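Acyl-CoA dehydrogenase domain protein Tcur3483 (Thermomonospora curvata, PDB 6WY9) is probably an FAD-dependent acyl-CoA dehydrogenase that oxidises CH-CH groups of its substrates. Local coordinates at residues Glu168-Gly173 with Gly235-Val240. Sequence-based numbering, arbitrary orientation.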
# COMPACT_ATOMS: atom_id res chain seq x y z
N GLU A 168 -26.58 16.26 44.82
CA GLU A 168 -26.21 16.92 43.58
C GLU A 168 -24.75 16.63 43.28
O GLU A 168 -23.94 16.41 44.19
CB GLU A 168 -26.39 18.45 43.65
CG GLU A 168 -27.81 18.99 43.61
CD GLU A 168 -27.83 20.51 43.47
OE1 GLU A 168 -28.72 21.05 42.77
OE2 GLU A 168 -26.93 21.16 44.04
N PHE A 169 -24.40 16.65 42.00
CA PHE A 169 -23.01 16.70 41.58
C PHE A 169 -22.70 18.09 41.07
O PHE A 169 -23.55 18.73 40.44
CB PHE A 169 -22.72 15.66 40.49
CG PHE A 169 -22.31 14.34 41.03
CD1 PHE A 169 -21.05 14.18 41.57
CD2 PHE A 169 -23.18 13.26 41.00
CE1 PHE A 169 -20.65 12.96 42.07
CE2 PHE A 169 -22.78 12.03 41.51
CZ PHE A 169 -21.52 11.88 42.05
N VAL A 170 -21.49 18.57 41.37
CA VAL A 170 -20.99 19.85 40.88
C VAL A 170 -19.90 19.53 39.87
O VAL A 170 -18.91 18.85 40.19
CB VAL A 170 -20.45 20.73 42.02
CG1 VAL A 170 -20.09 22.13 41.51
CG2 VAL A 170 -21.47 20.84 43.12
N ILE A 171 -20.09 19.99 38.64
CA ILE A 171 -19.28 19.56 37.49
C ILE A 171 -18.44 20.74 37.02
O ILE A 171 -18.97 21.83 36.75
CB ILE A 171 -20.17 19.02 36.36
CG1 ILE A 171 -21.05 17.86 36.83
CG2 ILE A 171 -19.34 18.58 35.13
CD1 ILE A 171 -22.09 17.44 35.79
N ASP A 172 -17.13 20.51 36.91
CA ASP A 172 -16.18 21.52 36.46
C ASP A 172 -15.24 20.89 35.46
O ASP A 172 -14.55 19.92 35.79
CB ASP A 172 -15.39 22.10 37.63
CG ASP A 172 -16.24 22.94 38.54
OD1 ASP A 172 -16.67 24.04 38.11
OD2 ASP A 172 -16.49 22.50 39.69
N GLY A 173 -15.20 21.44 34.26
CA GLY A 173 -14.23 21.02 33.26
C GLY A 173 -14.67 21.53 31.91
O GLY A 173 -15.44 22.49 31.81
N GLY A 235 -19.17 25.01 37.44
CA GLY A 235 -20.07 24.91 38.57
C GLY A 235 -21.41 24.33 38.24
O GLY A 235 -22.36 24.52 39.00
N VAL A 236 -21.53 23.63 37.11
CA VAL A 236 -22.82 23.08 36.71
C VAL A 236 -23.30 22.09 37.76
O VAL A 236 -22.54 21.22 38.22
CB VAL A 236 -22.74 22.40 35.34
CG1 VAL A 236 -24.09 21.80 34.99
CG2 VAL A 236 -22.27 23.38 34.28
N ARG A 237 -24.58 22.18 38.11
CA ARG A 237 -25.14 21.36 39.17
C ARG A 237 -26.22 20.44 38.61
O ARG A 237 -27.14 20.90 37.93
CB ARG A 237 -25.70 22.26 40.29
CG ARG A 237 -24.72 23.38 40.67
CD ARG A 237 -25.13 24.11 41.93
NE ARG A 237 -25.21 23.21 43.08
CZ ARG A 237 -24.31 23.16 44.06
NH1 ARG A 237 -23.25 23.96 44.03
NH2 ARG A 237 -24.48 22.31 45.06
N VAL A 238 -26.12 19.15 38.93
CA VAL A 238 -27.04 18.14 38.40
C VAL A 238 -27.40 17.19 39.53
O VAL A 238 -26.52 16.80 40.31
CB VAL A 238 -26.40 17.39 37.21
CG1 VAL A 238 -27.38 16.39 36.59
CG2 VAL A 238 -25.95 18.37 36.15
N PRO A 239 -28.67 16.80 39.68
CA PRO A 239 -29.01 15.84 40.73
C PRO A 239 -28.24 14.54 40.55
O PRO A 239 -27.91 14.14 39.42
CB PRO A 239 -30.53 15.63 40.56
CG PRO A 239 -30.86 16.18 39.26
CD PRO A 239 -29.85 17.23 38.93
N VAL A 240 -27.94 13.89 41.68
CA VAL A 240 -27.19 12.63 41.66
C VAL A 240 -27.94 11.52 40.94
O VAL A 240 -27.31 10.59 40.42
CB VAL A 240 -26.81 12.21 43.11
CG1 VAL A 240 -26.58 10.70 43.20
CG2 VAL A 240 -25.56 12.94 43.56
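Ile171 reaches obliquely across to Val238, its CD1 lying 4.0 Å from Val238 CG2, while Ile171 CB faces Val236 CB. The terminal methyl gets there because CG1 stands anti to the carbonyl carbon (chi1 -57°) and the chain then runs on extended. Phe169 projects from the same face, and Val240 sets CG2 against its ring, 3.5 Å from Phe169 CD2. Branched aliphatics and a phenylalanine suit this face, since it packs on the neighbouring sheet: Val208 of strand 203-209 touches both Ile171 and Val236. The two segments belong to neighbouring antiparallel strands, 168-176 and 227-239, the inner pair of a four-stranded sheet in the beta-rich middle domain of the acyl-CoA dehydrogenase fold. Phe169 and Val238 form a hydrogen-bonded pair, with Phe169 N to Val238 O at 2.7 Å and nearly straight. In the next such pair Ile171 N donates firmly to Val236 O, but the return bond from Val236 N to Ile171 O is weak. Where the strand turns its corner, Gly235, at positive phi, gives its N-H to Asp172 OD1 (2.8 Å) from above the carboxylate plane.

The other face is more open, which suits a charged pair, and there Val170 lays CG2 over the flat guanidinium of Arg237, 3.7 Å from Arg237 NH1. A bend at chi3 (60°) turns that group side-on to Glu168, whose OE2, lying in the guanidinium plane, accepts from Arg237 NE at 2.8 Å and Arg237 NH2 at 2.9 Å. Were Glu168 an alanine, Arg237 NE would probably lose its carboxylate mate, leaving the guanidinium salt-bridged to Asp165 through NH2 but less fixed in its rotation.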